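Local atomic coordinates of gamma-glutamyl-gamma-aminobutyraldehyde dehydrogenase (Burkholderia cenocepacia, PDB entry 4LIH), a protein that probably oxidises aldehydes, such as gamma-glutamyl-gamma-aminobutyraldehyde, to carboxylic acids with NAD(P)+ as the electron acceptor. Residues D52-A57 against E113-G118; A57-C62 against K203-A208; M308-S313 against G433-V438; E422-A427 against H447-R452. All blocks are in the same frame, centred on the assembly; numbering follows the deposited sequence. Where two conformers were deposited one is given.

Contact 1. Residues D52-A57 against E113-G118; sequences DGRVLA and ETLDAG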
loop_
_atom_site.group_PDB
_atom_site.type_symbol
_atom_site.label_atom_id
_atom_site.label_comp_id
_atom_site.label_asym_id
_atom_site.label_seq_id
_atom_site.Cartn_x
_atom_site.Cartn_y
_atom_site.Cartn_z
ATOM N N ASP A 52 -35.411 -29.672 -19.184
ATOM C CA ASP A 52 -36.302 -30.617 -19.857
ATOM C C ASP A 52 -35.841 -31.016 -21.242
ATOM O O ASP A 52 -36.579 -31.690 -21.966
ATOM C CB ASP A 52 -37.720 -30.022 -19.892
ATOM C CG ASP A 52 -37.813 -28.729 -20.686
ATOM O OD1 ASP A 52 -36.780 -28.248 -21.233
ATOM O OD2 ASP A 52 -38.954 -28.201 -20.759
ATOM N N GLY A 53 -34.626 -30.637 -21.627
ATOM C CA GLY A 53 -34.131 -30.924 -22.988
ATOM C C GLY A 53 -34.639 -30.038 -24.136
ATOM O O GLY A 53 -34.286 -30.278 -25.291
ATOM N N ARG A 54 -35.441 -29.016 -23.834
ATOM C CA ARG A 54 -35.971 -28.130 -24.878
ATOM C C ARG A 54 -34.818 -27.411 -25.581
ATOM O O ARG A 54 -33.847 -27.013 -24.937
ATOM C CB ARG A 54 -37.007 -27.127 -24.301
ATOM C CG ARG A 54 -36.473 -26.025 -23.371
ATOM C CD ARG A 54 -37.566 -25.161 -22.718
ATOM N NE ARG A 54 -37.845 -25.522 -21.331
ATOM C CZ ARG A 54 -38.418 -24.721 -20.427
ATOM N NH1 ARG A 54 -38.755 -23.473 -20.717
ATOM N NH2 ARG A 54 -38.625 -25.165 -19.198
ATOM N N VAL A 55 -34.912 -27.257 -26.902
ATOM C CA VAL A 55 -33.943 -26.443 -27.647
ATOM C C VAL A 55 -34.336 -24.989 -27.501
ATOM O O VAL A 55 -35.378 -24.559 -27.988
ATOM C CB VAL A 55 -33.871 -26.843 -29.134
ATOM C CG1 VAL A 55 -32.957 -25.896 -29.896
ATOM C CG2 VAL A 55 -33.365 -28.276 -29.268
ATOM N N LEU A 56 -33.506 -24.201 -26.829
ATOM C CA LEU A 56 -33.848 -22.821 -26.561
ATOM C C LEU A 56 -33.607 -21.925 -27.760
ATOM O O LEU A 56 -34.325 -20.971 -27.979
ATOM C CB LEU A 56 -32.996 -22.281 -25.413
ATOM C CG LEU A 56 -33.179 -23.032 -24.096
ATOM C CD1 LEU A 56 -32.019 -22.676 -23.197
ATOM C CD2 LEU A 56 -34.536 -22.686 -23.459
ATOM N N ALA A 57 -32.561 -22.230 -28.512
ATOM C CA ALA A 57 -32.100 -21.346 -29.563
ATOM C C ALA A 57 -31.018 -22.043 -30.352
ATOM O O ALA A 57 -30.364 -22.971 -29.835
ATOM C CB ALA A 57 -31.546 -20.068 -28.975
ATOM N N GLU A 113 -30.056 -17.468 -17.701
ATOM C CA GLU A 113 -29.098 -18.310 -16.971
ATOM C C GLU A 113 -29.712 -19.604 -16.457
ATOM O O GLU A 113 -29.058 -20.644 -16.478
ATOM C CB GLU A 113 -28.495 -17.544 -15.760
ATOM C CG GLU A 113 -27.184 -18.115 -15.183
ATOM C CD GLU A 113 -25.979 -17.653 -15.983
ATOM O OE1 GLU A 113 -26.072 -17.539 -17.211
ATOM O OE2 GLU A 113 -24.959 -17.324 -15.394
ATOM N N THR A 114 -30.935 -19.499 -15.942
ATOM C CA THR A 114 -31.693 -20.630 -15.371
ATOM C C THR A 114 -32.114 -21.581 -16.509
ATOM O O THR A 114 -31.958 -22.777 -16.382
ATOM C CB THR A 114 -32.937 -20.134 -14.587
ATOM O OG1 THR A 114 -32.536 -19.528 -13.340
ATOM C CG2 THR A 114 -33.924 -21.256 -14.318
ATOM N N LEU A 115 -32.591 -21.029 -17.631
ATOM C CA LEU A 115 -32.893 -21.873 -18.805
ATOM C C LEU A 115 -31.700 -22.590 -19.408
ATOM O O LEU A 115 -31.793 -23.766 -19.747
ATOM C CB LEU A 115 -33.552 -21.041 -19.916
ATOM C CG LEU A 115 -34.918 -20.492 -19.542
ATOM C CD1 LEU A 115 -35.351 -19.440 -20.583
ATOM C CD2 LEU A 115 -35.938 -21.605 -19.407
ATOM N N ASP A 116 -30.591 -21.864 -19.525
ATOM C CA ASP A 116 -29.383 -22.298 -20.225
ATOM C C ASP A 116 -28.630 -23.374 -19.426
ATOM O O ASP A 116 -28.163 -24.373 -19.982
ATOM C CB ASP A 116 -28.503 -21.039 -20.450
ATOM C CG ASP A 116 -27.500 -21.177 -21.594
ATOM O OD1 ASP A 116 -27.567 -22.202 -22.313
ATOM O OD2 ASP A 116 -26.651 -20.242 -21.783
ATOM N N ALA A 117 -28.537 -23.175 -18.110
ATOM C CA ALA A 117 -27.599 -23.966 -17.293
ATOM C C ALA A 117 -28.267 -24.774 -16.183
ATOM O O ALA A 117 -27.574 -25.502 -15.496
ATOM C CB ALA A 117 -26.552 -23.041 -16.702
ATOM N N GLY A 118 -29.590 -24.621 -16.014
ATOM C CA GLY A 118 -30.398 -25.428 -15.067
ATOM C C GLY A 118 -30.329 -24.969 -13.626
ATOM O O GLY A 118 -30.749 -25.679 -12.717
#
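Arg-54 and Leu-56 reach from the 52-57 segment to Leu-115 near the end of a helix, a worked example of how a turn can ready a side chain for packing. At the start of the turn Asp-52 closes an Asx turn, its OD1 accepting from the backbone N of Arg-54 at 3.0 Å. Gly-53 spans the bend with positive phi. Arg-54 then folds back: its NE gives a salt bridge to the same Asp-52 OD1 at 2.9 Å, almost in the guanidinium plane, so two donors grip one oxygen from opposite faces of the carboxylate. In the conformer described here, one of two modelled, Leu-115 CD2 lies over a guanidinium face, 3.6 Å from Arg-54 NH1. Two residues on, Leu-56 points at the helix. With CG anti to the carbonyl carbon (chi1 -61°), both its methyls rest 4.0 Å from Leu-115 CB, and CD1 also packs against the Leu-115 carbonyl, 3.6 Å from its O. Leu-56 and Ala-57 form a classic beta bulge opposite Cys-47. Strand 55-60 pairs with strand 44-48 and, through Leu-56, leans on the last turn of helix 106-117.

Contact 2. Residues A57-C62 against K203-A208; sequences AKVADC and KSPLTA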
loop_
_atom_site.group_PDB
_atom_site.type_symbol
_atom_site.label_atom_id
_atom_site.label_comp_id
_atom_site.label_asym_id
_atom_site.label_seq_id
_atom_site.Cartn_x
_atom_site.Cartn_y
_atom_site.Cartn_z
ATOM N N ALA A 57 -32.561 -22.230 -28.512
ATOM C CA ALA A 57 -32.100 -21.346 -29.563
ATOM C C ALA A 57 -31.018 -22.043 -30.352
ATOM O O ALA A 57 -30.364 -22.971 -29.835
ATOM C CB ALA A 57 -31.546 -20.068 -28.975
ATOM N N LYS A 58 -30.877 -21.626 -31.612
ATOM C CA LYS A 58 -29.670 -21.945 -32.371
ATOM C C LYS A 58 -28.654 -20.815 -32.141
ATOM O O LYS A 58 -28.952 -19.631 -32.352
ATOM C CB LYS A 58 -29.983 -22.140 -33.849
ATOM C CG LYS A 58 -30.787 -23.413 -34.104
ATOM C CD LYS A 58 -30.814 -23.813 -35.574
ATOM C CE LYS A 58 -31.703 -25.031 -35.832
ATOM N NZ LYS A 58 -30.989 -26.306 -35.515
ATOM N N VAL A 59 -27.452 -21.186 -31.726
ATOM C CA VAL A 59 -26.442 -20.223 -31.356
ATOM C C VAL A 59 -25.254 -20.348 -32.303
ATOM O O VAL A 59 -24.929 -21.427 -32.769
ATOM C CB VAL A 59 -26.030 -20.444 -29.891
ATOM C CG1 VAL A 59 -24.777 -19.638 -29.501
ATOM C CG2 VAL A 59 -27.226 -20.122 -28.990
ATOM N N ALA A 60 -24.643 -19.228 -32.620
ATOM C CA ALA A 60 -23.488 -19.217 -33.515
ATOM C C ALA A 60 -22.437 -20.242 -33.058
ATOM O O ALA A 60 -22.062 -20.235 -31.937
ATOM C CB ALA A 60 -22.888 -17.826 -33.563
ATOM N N ASP A 61 -21.970 -21.092 -33.965
ATOM C CA ASP A 61 -20.867 -21.995 -33.680
ATOM C C ASP A 61 -19.560 -21.500 -34.328
ATOM O O ASP A 61 -19.238 -21.858 -35.485
ATOM C CB ASP A 61 -21.196 -23.397 -34.154
ATOM C CG ASP A 61 -20.108 -24.376 -33.796
ATOM O OD1 ASP A 61 -19.704 -24.416 -32.615
ATOM O OD2 ASP A 61 -19.666 -25.088 -34.704
ATOM N N CYS A 62 -18.793 -20.694 -33.574
ATOM C CA CYS A 62 -17.650 -20.023 -34.156
ATOM C C CYS A 62 -16.451 -20.898 -34.408
ATOM O O CYS A 62 -16.149 -21.842 -33.679
ATOM C CB CYS A 62 -17.243 -18.777 -33.345
ATOM S SG CYS A 62 -18.542 -17.515 -33.392
ATOM N N LYS A 203 -22.067 -25.093 -23.421
ATOM C CA LYS A 203 -23.153 -25.453 -22.540
ATOM C C LYS A 203 -23.892 -24.244 -21.924
ATOM O O LYS A 203 -24.923 -24.435 -21.276
ATOM C CB LYS A 203 -22.668 -26.361 -21.422
ATOM C CG LYS A 203 -22.089 -27.687 -21.868
ATOM C CD LYS A 203 -21.881 -28.656 -20.711
ATOM C CE LYS A 203 -20.618 -29.535 -20.863
ATOM N NZ LYS A 203 -20.788 -30.610 -21.860
ATOM N N SER A 204 -23.372 -23.025 -22.105
ATOM C CA SER A 204 -24.031 -21.850 -21.520
ATOM C C SER A 204 -23.637 -20.533 -22.191
ATOM O O SER A 204 -22.979 -19.704 -21.588
ATOM C CB SER A 204 -23.638 -21.766 -20.044
ATOM O OG SER A 204 -22.229 -21.740 -19.903
ATOM N N PRO A 205 -24.012 -20.348 -23.441
ATOM C CA PRO A 205 -23.627 -19.176 -24.166
ATOM C C PRO A 205 -24.484 -17.933 -23.948
ATOM O O PRO A 205 -24.051 -16.852 -24.356
ATOM C CB PRO A 205 -23.823 -19.632 -25.614
ATOM C CG PRO A 205 -25.017 -20.504 -25.520
ATOM C CD PRO A 205 -24.726 -21.308 -24.317
ATOM N N LEU A 206 -25.716 -18.093 -23.451
ATOM C CA LEU A 206 -26.736 -17.024 -23.618
ATOM C C LEU A 206 -26.498 -15.691 -22.867
ATOM O O LEU A 206 -26.657 -14.600 -23.468
ATOM C CB LEU A 206 -28.163 -17.544 -23.321
ATOM C CG LEU A 206 -28.626 -18.763 -24.174
ATOM C CD1 LEU A 206 -30.052 -19.168 -23.853
ATOM C CD2 LEU A 206 -28.475 -18.434 -25.640
ATOM N N THR A 207 -26.176 -15.750 -21.583
ATOM C CA THR A 207 -25.973 -14.505 -20.821
ATOM C C THR A 207 -24.752 -13.737 -21.317
ATOM O O THR A 207 -24.760 -12.516 -21.305
ATOM C CB THR A 207 -25.964 -14.691 -19.277
ATOM O OG1 THR A 207 -24.984 -15.665 -18.861
ATOM C CG2 THR A 207 -27.330 -15.086 -18.798
ATOM N N ALA A 208 -23.712 -14.452 -21.754
ATOM C CA ALA A 208 -22.531 -13.824 -22.320
ATOM C C ALA A 208 -22.931 -12.958 -23.501
ATOM O O ALA A 208 -22.568 -11.777 -23.595
ATOM C CB ALA A 208 -21.545 -14.885 -22.793
#
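A polar bond between Thr-207 OG1 and Glu-113 OE1, together with one from Leu-206 N to Asp-116 OD2, ties the first turn of helix 206-218 to helix 106-117, next to Pro-205 and Leu-206, the two residues that meet Val-59 across the contact. The backbone that carries the apolar surface is therefore positioned by polar atoms of a third element. Between the two segments themselves the chemistry is purely apolar, and it illustrates how one branched residue can serve two partners. Val-59 points its side chain at the other segment and divides its methyls between Pro-205 and Leu-206. Its CG1, anti to the backbone N (chi1 169°), lies 4.0 Å from Pro-205 CB, beside the proline ring. Its CG2, beside the backbone N, meets the Leu-206 CD2 methyl at 4.0 Å. Pro-205 CG sits between the two branches, 4.1 Å from Val-59 CG1 and also from CG2, so the valine fork straddles that corner of the ring. Leu-206 leaves its backbone across the direction of the contact, and only the CD2 branch is brought to the valine. These separations are those of ordinary van der Waals packing, and all three residues are buried. With Val-59 also touching Phe-45, Cys-47 and the loop residue Pro-229, the two-stranded ribbon of 44-48 and 55-60 lies against the beginning of helix 206-218, which helix 106-117 braces through Leu-112 and Asp-116.

Contact 3. Residues M308-S313 against G433-V438; sequences MCTAGS and GLAAAV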
loop_
_atom_site.group_PDB
_atom_site.type_symbol
_atom_site.label_atom_id
_atom_site.label_comp_id
_atom_site.label_asym_id
_atom_site.label_seq_id
_atom_site.Cartn_x
_atom_site.Cartn_y
_atom_site.Cartn_z
ATOM N N MET A 308 -19.490 -26.715 -8.461
ATOM C CA MET A 308 -18.824 -25.582 -7.828
ATOM C C MET A 308 -17.394 -26.037 -7.642
ATOM O O MET A 308 -17.145 -27.064 -6.990
ATOM C CB MET A 308 -19.400 -25.296 -6.465
ATOM C CG MET A 308 -20.720 -24.567 -6.429
ATOM S SD MET A 308 -21.037 -23.977 -4.742
ATOM C CE MET A 308 -21.290 -25.520 -3.868
ATOM N N CYS A 309 -16.457 -25.277 -8.177
ATOM C CA CYS A 309 -15.072 -25.693 -8.061
ATOM C C CYS A 309 -14.636 -25.759 -6.571
ATOM O O CYS A 309 -13.768 -26.615 -6.146
ATOM C CB CYS A 309 -14.215 -24.720 -8.833
ATOM S SG CYS A 309 -14.411 -24.871 -10.639
ATOM N N THR A 310 -15.190 -24.816 -5.799
ATOM C CA THR A 310 -14.871 -24.718 -4.341
ATOM C C THR A 310 -15.808 -25.557 -3.472
ATOM O O THR A 310 -15.839 -25.364 -2.247
ATOM C CB THR A 310 -14.989 -23.297 -3.760
ATOM O OG1 THR A 310 -16.278 -22.730 -4.093
ATOM C CG2 THR A 310 -13.887 -22.412 -4.216
ATOM N N ALA A 311 -16.527 -26.512 -4.055
ATOM C CA ALA A 311 -17.491 -27.292 -3.266
ATOM C C ALA A 311 -16.794 -27.941 -2.037
ATOM O O ALA A 311 -15.689 -28.452 -2.151
ATOM C CB ALA A 311 -18.147 -28.370 -4.136
ATOM N N GLY A 312 -17.460 -27.919 -0.892
ATOM C CA GLY A 312 -16.954 -28.558 0.345
ATOM C C GLY A 312 -17.243 -30.063 0.235
ATOM O O GLY A 312 -18.105 -30.580 0.906
ATOM N N SER A 313 -16.475 -30.745 -0.609
ATOM C CA SER A 313 -16.810 -32.117 -1.026
ATOM C C SER A 313 -16.215 -33.159 -0.109
ATOM O O SER A 313 -16.531 -34.348 -0.232
ATOM C CB SER A 313 -16.330 -32.358 -2.450
ATOM O OG SER A 313 -14.981 -31.972 -2.576
ATOM N N GLY A 433 -6.071 -27.316 -4.133
ATOM C CA GLY A 433 -5.850 -26.307 -3.105
ATOM C C GLY A 433 -6.662 -25.052 -3.325
ATOM O O GLY A 433 -6.133 -23.937 -3.223
ATOM N N LEU A 434 -7.923 -25.223 -3.685
ATOM C CA LEU A 434 -8.756 -24.060 -3.995
ATOM C C LEU A 434 -9.321 -23.390 -2.729
ATOM O O LEU A 434 -9.346 -22.159 -2.615
ATOM C CB LEU A 434 -9.857 -24.435 -4.999
ATOM C CG LEU A 434 -10.604 -23.238 -5.611
ATOM C CD1 LEU A 434 -9.562 -22.300 -6.232
ATOM C CD2 LEU A 434 -11.703 -23.609 -6.628
ATOM N N ALA A 435 -9.745 -24.206 -1.764
ATOM C CA ALA A 435 -10.354 -23.685 -0.590
ATOM C C ALA A 435 -10.368 -24.738 0.478
ATOM O O ALA A 435 -10.093 -25.941 0.214
ATOM C CB ALA A 435 -11.753 -23.190 -0.906
ATOM N N ALA A 436 -10.662 -24.260 1.684
ATOM C CA ALA A 436 -10.778 -25.097 2.857
ATOM C C ALA A 436 -11.583 -24.365 3.926
ATOM O O ALA A 436 -11.779 -23.140 3.883
ATOM C CB ALA A 436 -9.378 -25.429 3.358
ATOM N N ALA A 437 -12.047 -25.107 4.916
ATOM C CA ALA A 437 -12.692 -24.467 6.082
ATOM C C ALA A 437 -12.461 -25.201 7.381
ATOM O O ALA A 437 -12.153 -26.398 7.358
ATOM C CB ALA A 437 -14.169 -24.355 5.819
ATOM N N VAL A 438 -12.542 -24.466 8.511
ATOM C CA VAL A 438 -12.466 -25.058 9.833
ATOM C C VAL A 438 -13.519 -24.421 10.742
ATOM O O VAL A 438 -13.787 -23.218 10.642
ATOM C CB VAL A 438 -11.049 -24.989 10.478
ATOM C CG1 VAL A 438 -10.527 -23.550 10.578
ATOM C CG2 VAL A 438 -11.058 -25.750 11.785
#
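Leu-434 and Ala-435 pack on Thr-310, and Leu-434 also on Cys-309, where a type I beta turn from Met-308 to Ala-311 meets the approach to strand 435-439, a strand of the mixed sheet that also contains strand 314-318, into which the turn leads. The cysteine signature of aldehyde dehydrogenases probably runs through this turn, with Cys-309 as its cysteine. Along the second segment Gly-433 comes first, its N bonded to Ser-479 OG. Leu-434 follows and does most of the packing. With CG anti to the backbone N, chi1 of -168° carries CG toward the turn, and chi2 of 55° sets CD2 between two of the turn's side chains. There CD2 lies 3.5 Å from Cys-309 CB and likewise 3.5 Å from Thr-310 CG2, the latter tighter than a usual methyl contact. The leucine and threonine side chains meet at about a right angle. Leu-434 is also near Glu-274, predicted to be an active-site residue, so this packing belongs to the wall of the probable catalytic centre. Ala-435 then brings its CB to 4.0 Å from Thr-310 CG2, and Trp-459 borders both residues. The example shows one threonine split by role: its methyl is spent on Leu-434 and Ala-435 and its hydroxyl on the pocket. A MES molecule, probably from the crystallisation liquor, occupies that pocket, where one sulfonate oxygen is bonded to Cys-309 N and another to Thr-310 OG1.

Contact 4. Residues E422-A427 against H447-R452; sequences EAVRIA and HDVSRR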
loop_
_atom_site.group_PDB
_atom_site.type_symbol
_atom_site.label_atom_id
_atom_site.label_comp_id
_atom_site.label_asym_id
_atom_site.label_seq_id
_atom_site.Cartn_x
_atom_site.Cartn_y
_atom_site.Cartn_z
ATOM N N GLU A 422 -4.360 -34.709 12.550
ATOM C CA GLU A 422 -4.826 -35.682 11.559
ATOM C C GLU A 422 -5.748 -35.002 10.533
ATOM O O GLU A 422 -5.643 -35.274 9.337
ATOM C CB GLU A 422 -5.604 -36.794 12.266
ATOM C CG GLU A 422 -6.246 -37.810 11.360
ATOM C CD GLU A 422 -7.064 -38.856 12.104
ATOM O OE1 GLU A 422 -7.382 -38.708 13.301
ATOM O OE2 GLU A 422 -7.407 -39.856 11.456
ATOM N N ALA A 423 -6.661 -34.144 10.999
ATOM C CA ALA A 423 -7.635 -33.516 10.066
ATOM C C ALA A 423 -6.874 -32.617 9.107
ATOM O O ALA A 423 -7.209 -32.528 7.901
ATOM C CB ALA A 423 -8.699 -32.733 10.798
ATOM N N VAL A 424 -5.888 -31.928 9.645
ATOM C CA VAL A 424 -5.068 -31.046 8.811
ATOM C C VAL A 424 -4.286 -31.856 7.774
ATOM O O VAL A 424 -4.236 -31.475 6.591
ATOM C CB VAL A 424 -4.160 -30.108 9.625
ATOM C CG1 VAL A 424 -3.154 -29.406 8.703
ATOM C CG2 VAL A 424 -4.981 -29.081 10.388
ATOM N N ARG A 425 -3.692 -32.973 8.205
ATOM C CA ARG A 425 -2.957 -33.844 7.297
ATOM C C ARG A 425 -3.864 -34.359 6.169
ATOM O O ARG A 425 -3.498 -34.284 5.012
ATOM C CB ARG A 425 -2.296 -35.008 8.055
ATOM C CG ARG A 425 -1.123 -34.574 8.929
ATOM C CD ARG A 425 -0.379 -35.736 9.559
ATOM N NE ARG A 425 -1.269 -36.805 10.002
ATOM C CZ ARG A 425 -1.546 -37.077 11.269
ATOM N NH1 ARG A 425 -1.031 -36.351 12.239
ATOM N NH2 ARG A 425 -2.347 -38.078 11.562
ATOM N N ILE A 426 -5.062 -34.829 6.506
ATOM C CA ILE A 426 -6.030 -35.288 5.489
ATOM C C ILE A 426 -6.443 -34.120 4.556
ATOM O O ILE A 426 -6.470 -34.260 3.334
ATOM C CB ILE A 426 -7.275 -35.928 6.166
ATOM C CG1 ILE A 426 -6.875 -37.227 6.907
ATOM C CG2 ILE A 426 -8.372 -36.200 5.137
ATOM C CD1 ILE A 426 -7.980 -37.744 7.817
ATOM N N ALA A 427 -6.725 -32.961 5.155
ATOM C CA ALA A 427 -7.152 -31.790 4.402
ATOM C C ALA A 427 -6.112 -31.475 3.337
ATOM O O ALA A 427 -6.472 -31.327 2.175
ATOM C CB ALA A 427 -7.345 -30.605 5.314
ATOM N N HIS A 447 -6.913 -19.693 14.261
ATOM C CA HIS A 447 -5.809 -19.089 13.536
ATOM C C HIS A 447 -4.736 -20.080 13.158
ATOM O O HIS A 447 -4.187 -19.983 12.055
ATOM C CB HIS A 447 -5.206 -17.915 14.302
ATOM C CG HIS A 447 -6.113 -16.727 14.378
ATOM N ND1 HIS A 447 -6.258 -15.833 13.347
ATOM C CD2 HIS A 447 -6.894 -16.272 15.381
ATOM C CE1 HIS A 447 -7.119 -14.896 13.688
ATOM N NE2 HIS A 447 -7.518 -15.141 14.929
ATOM N N ASP A 448 -4.453 -21.046 14.020
ATOM C CA ASP A 448 -3.380 -21.980 13.739
ATOM C C ASP A 448 -3.745 -22.939 12.613
ATOM O O ASP A 448 -2.925 -23.182 11.744
ATOM C CB ASP A 448 -2.985 -22.762 14.985
ATOM C CG ASP A 448 -1.724 -23.533 14.789
ATOM O OD1 ASP A 448 -0.800 -23.001 14.152
ATOM O OD2 ASP A 448 -1.647 -24.690 15.246
ATOM N N VAL A 449 -4.962 -23.486 12.645
ATOM C CA VAL A 449 -5.446 -24.368 11.573
ATOM C C VAL A 449 -5.608 -23.586 10.260
ATOM O O VAL A 449 -5.236 -24.085 9.179
ATOM C CB VAL A 449 -6.762 -25.090 11.955
ATOM C CG1 VAL A 449 -7.386 -25.780 10.747
ATOM C CG2 VAL A 449 -6.541 -26.151 13.007
ATOM N N SER A 450 -6.184 -22.398 10.318
ATOM C CA SER A 450 -6.376 -21.596 9.083
ATOM C C SER A 450 -5.032 -21.287 8.380
ATOM O O SER A 450 -4.972 -21.329 7.146
ATOM C CB SER A 450 -7.224 -20.309 9.305
ATOM O OG SER A 450 -6.568 -19.329 10.105
ATOM N N ARG A 451 -3.968 -21.052 9.158
ATOM C CA ARG A 451 -2.630 -20.836 8.591
ATOM C C ARG A 451 -2.086 -22.094 7.914
ATOM O O ARG A 451 -1.374 -22.020 6.933
ATOM C CB ARG A 451 -1.635 -20.413 9.645
ATOM C CG ARG A 451 -1.765 -18.971 10.083
ATOM C CD ARG A 451 -1.130 -18.740 11.449
ATOM N NE ARG A 451 -0.880 -17.315 11.646
ATOM C CZ ARG A 451 -0.023 -16.807 12.521
ATOM N NH1 ARG A 451 0.598 -17.600 13.386
ATOM N NH2 ARG A 451 0.162 -15.476 12.569
ATOM N N ARG A 452 -2.393 -23.251 8.497
ATOM C CA ARG A 452 -1.832 -24.492 8.032
ATOM C C ARG A 452 -2.519 -25.104 6.810
ATOM O O ARG A 452 -1.912 -25.940 6.175
ATOM C CB ARG A 452 -1.817 -25.510 9.175
ATOM C CG ARG A 452 -0.798 -25.147 10.198
ATOM C CD ARG A 452 -1.040 -25.845 11.500
ATOM N NE ARG A 452 -0.902 -27.295 11.458
ATOM C CZ ARG A 452 -1.420 -28.084 12.409
ATOM N NH1 ARG A 452 -2.103 -27.563 13.422
ATOM N NH2 ARG A 452 -1.297 -29.370 12.335
#
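The Arg-452 guanidinium lies flat against Val-424, whose CG2 stands 4.1 Å above the plane and over its centre. Its nitrogens carry the charge pairing: NH2 makes a salt bridge to Asp-421, while NH1 has a long, weak and doubtful bond to Asp-448, which was modelled in two conformers. This is a common division of labour for arginine, one flat face for packing and the N-H groups for pairing. Arg-452 CB already lies beside Val-424 CG1, and the bend at chi3 (65°) brings NE and NH2 back over the valine; Arg-452 NH2 comes to 4.0 Å from Val-424 CB, and the two side chains cross at about a right angle. Val-449 completes the contact from deeper in the helix pair, its CG1 being 4.1 Å from Val-424 CG2 as the two valines slide past each other in opposite directions. Arg-451, meanwhile, bonds to backbone oxygens of a neighbouring subunit. Helix 443-452 forms the beta-alpha-beta crossover between parallel strands 435-439 and 457-460, touching the latter through Ser-450. Beside it lies helix 420-428, where Ala-423 touches strands 280-283 and 411-417, and Ala-427 the former.

How the contacts relate
Contacts 1 and 2 share Ala-57 and strand 55-60, laying one small ribbon across two helices whose own polar bonds join the contacts. Contacts 3 and 4 form a second group about 14 Å apart between centres, joined by Val-438 CB packing on Val-449 CG1 at 3.8 Å; the groups lie about 28 Å or more apart between centres. Contact 3 lies nearest the chain's centre and contact 4 farthest out, where other subunits of the assembly approach. Chemistry follows place: contacts 2 and 3 pack only carbon against carbon at buried sites, whereas contacts 1 and 4, each with a partly exposed arginine, lay a guanidinium face on an aliphatic side chain and pair its nitrogens with aspartate.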